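Long-range contact in uncharacterized protein (Pseudomonas syringae pv. tomato, PDB 3K4I), which is of unknown function but belongs to the aldolase/RraA family and is built on a mixed beta-sheet: residues Thr59-Pro64 with Val156-Asp161. Sequence-based numbering, arbitrary orientation.
Sequences TVQYQP and VPLVID
The hydroxyl of T59 reaches across to the backbone of V156, and OG1 donates a hydrogen bond to the V156 carbonyl O over 2.7 Å. The donor comes in bent, at a C=O···OG1 angle of 128°, and lies 29° off the carbonyl plane. A chi1 of 53° sets OG1 between the T59 backbone N and carbonyl carbon, which carries it to the V156 main chain and leaves CG2, anti to the carbonyl carbon, turned to L158. Threonine suits this buried place because one short side chain can serve a polar backbone atom and present a hydrocarbon face as well.

That face meets L158. CB of T59 lies 3.7 Å from L158 CG, and CG2 sits 3.8 Å from CD1, the two side chains passing alongside each other in opposite directions. The other leucine branch turns to the next residues of the strand: CD2 is 3.8 Å from the V60 carbonyl O and 3.9 Å from CB of Q61. Its fork lets L158 touch T59, V60 and Q61 together, while V88 of strand 85-90 also touches it. V156 CG2 rests 4.0 Å from Q61 CB, using the aliphatic base of the glutamine.

Strand segments 59-63 and 158-160 run at 76° to each other and are not paired, so side chains carry most of the contact. Segment 156-161 follows closely on strand 150-154, an antiparallel partner of strand 53-63, and leads over the sheet into the hairpin of strands 158-160 and 163-165. Mainly apolar packing around L158 therefore joins hairpin to sheet, and the hydroxyl-to-carbonyl bond from T59, in the connection between strands 150-154 and 158-160, adds direction to it.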
loop_
_atom_site.group_PDB
_atom_site.type_symbol
_atom_site.label_atom_id
_atom_site.label_comp_id
_atom_site.label_asym_id
_atom_site.label_seq_id
_atom_site.Cartn_x
_atom_site.Cartn_y
_atom_site.Cartn_z
ATOM N N THR C 59 11.613 -5.147 -22.346
ATOM C CA THR C 59 11.414 -6.271 -21.418
ATOM C C THR C 59 12.717 -6.795 -20.829
ATOM O O THR C 59 13.771 -6.816 -21.487
ATOM C CB THR C 59 10.660 -7.422 -22.096
ATOM O OG1 THR C 59 11.323 -7.795 -23.315
ATOM C CG2 THR C 59 9.230 -7.018 -22.435
ATOM N N VAL C 60 12.645 -7.228 -19.580
ATOM C CA VAL C 60 13.821 -7.756 -18.881
ATOM C C VAL C 60 13.339 -9.010 -18.168
ATOM O O VAL C 60 12.358 -8.947 -17.415
ATOM C CB VAL C 60 14.301 -6.745 -17.808
ATOM C CG1 VAL C 60 15.575 -7.262 -17.132
ATOM C CG2 VAL C 60 14.519 -5.351 -18.437
ATOM N N GLN C 61 14.014 -10.140 -18.402
ATOM C CA GLN C 61 13.678 -11.418 -17.763
ATOM C C GLN C 61 14.840 -11.906 -16.893
ATOM O O GLN C 61 15.976 -11.997 -17.379
ATOM C CB GLN C 61 13.363 -12.469 -18.832
ATOM C CG GLN C 61 13.103 -13.881 -18.245
ATOM C CD GLN C 61 11.820 -13.888 -17.447
ATOM O OE1 GLN C 61 11.816 -14.149 -16.211
ATOM N NE2 GLN C 61 10.732 -13.550 -18.105
ATOM N N TYR C 62 14.547 -12.226 -15.627
ATOM C CA TYR C 62 15.534 -12.739 -14.651
ATOM C C TYR C 62 15.369 -14.255 -14.524
ATOM O O TYR C 62 14.408 -14.829 -15.047
ATOM C CB TYR C 62 15.366 -12.084 -13.263
ATOM C CG TYR C 62 15.826 -10.642 -13.268
ATOM C CD1 TYR C 62 17.120 -10.292 -12.873
ATOM C CD2 TYR C 62 14.962 -9.647 -13.673
ATOM C CE1 TYR C 62 17.560 -8.966 -12.913
ATOM C CE2 TYR C 62 15.376 -8.313 -13.710
ATOM C CZ TYR C 62 16.688 -7.999 -13.328
ATOM O OH TYR C 62 17.073 -6.681 -13.356
ATOM N N GLN C 63 16.357 -14.885 -13.899
ATOM C CA GLN C 63 16.376 -16.345 -13.706
ATOM C C GLN C 63 17.186 -16.658 -12.454
ATOM O O GLN C 63 17.880 -15.792 -11.926
ATOM C CB GLN C 63 16.982 -17.042 -14.929
ATOM C CG GLN C 63 18.500 -16.776 -15.091
ATOM C CD GLN C 63 19.118 -17.333 -16.363
ATOM O OE1 GLN C 63 20.181 -16.878 -16.767
ATOM N NE2 GLN C 63 18.485 -18.333 -16.973
ATOM N N PRO C 64 17.132 -17.908 -11.992
ATOM C CA PRO C 64 17.986 -18.221 -10.850
ATOM C C PRO C 64 19.472 -17.971 -11.107
ATOM O O PRO C 64 19.958 -18.122 -12.241
ATOM C CB PRO C 64 17.724 -19.730 -10.613
ATOM C CG PRO C 64 16.319 -19.917 -11.133
ATOM C CD PRO C 64 16.241 -19.024 -12.355
ATOM N N VAL C 156 12.792 -9.978 -24.759
ATOM C CA VAL C 156 12.107 -11.229 -25.011
ATOM C C VAL C 156 10.661 -11.130 -24.504
ATOM O O VAL C 156 10.378 -10.320 -23.635
ATOM C CB VAL C 156 12.782 -12.391 -24.242
ATOM C CG1 VAL C 156 14.130 -12.755 -24.880
ATOM C CG2 VAL C 156 12.967 -12.049 -22.780
ATOM N N PRO C 157 9.745 -11.961 -25.032
ATOM C CA PRO C 157 8.384 -11.968 -24.484
ATOM C C PRO C 157 8.382 -12.307 -22.992
ATOM O O PRO C 157 9.119 -13.209 -22.575
ATOM C CB PRO C 157 7.685 -13.099 -25.264
ATOM C CG PRO C 157 8.525 -13.330 -26.457
ATOM C CD PRO C 157 9.913 -12.943 -26.118
ATOM N N LEU C 158 7.573 -11.587 -22.205
ATOM C CA LEU C 158 7.336 -11.940 -20.800
ATOM C C LEU C 158 5.911 -12.444 -20.631
ATOM O O LEU C 158 5.013 -12.034 -21.363
ATOM C CB LEU C 158 7.489 -10.734 -19.884
ATOM C CG LEU C 158 8.753 -9.913 -20.062
ATOM C CD1 LEU C 158 8.693 -8.726 -19.129
ATOM C CD2 LEU C 158 10.046 -10.716 -19.893
ATOM N N VAL C 159 5.698 -13.329 -19.662
ATOM C CA VAL C 159 4.330 -13.663 -19.343
ATOM C C VAL C 159 4.129 -13.411 -17.845
ATOM O O VAL C 159 4.769 -14.044 -17.002
ATOM C CB VAL C 159 3.944 -15.079 -19.771
ATOM C CG1 VAL C 159 2.453 -15.299 -19.510
ATOM C CG2 VAL C 159 4.244 -15.292 -21.261
ATOM N N ILE C 160 3.271 -12.449 -17.525
ATOM C CA ILE C 160 3.038 -12.052 -16.121
ATOM C C ILE C 160 1.570 -12.323 -15.821
ATOM O O ILE C 160 0.708 -11.744 -16.444
ATOM C CB ILE C 160 3.378 -10.557 -15.896
ATOM C CG1 ILE C 160 4.883 -10.302 -16.098
ATOM C CG2 ILE C 160 2.920 -10.059 -14.508
ATOM C CD1 ILE C 160 5.251 -8.826 -16.160
ATOM N N ASP C 161 1.298 -13.211 -14.870
ATOM C CA ASP C 161 -0.095 -13.570 -14.544
ATOM C C ASP C 161 -0.901 -13.971 -15.817
ATOM O O ASP C 161 -2.052 -13.579 -15.959
ATOM C CB ASP C 161 -0.824 -12.403 -13.812
ATOM C CG ASP C 161 -0.133 -11.953 -12.507
ATOM O OD1 ASP C 161 0.123 -10.719 -12.324
ATOM O OD2 ASP C 161 0.133 -12.815 -11.651
#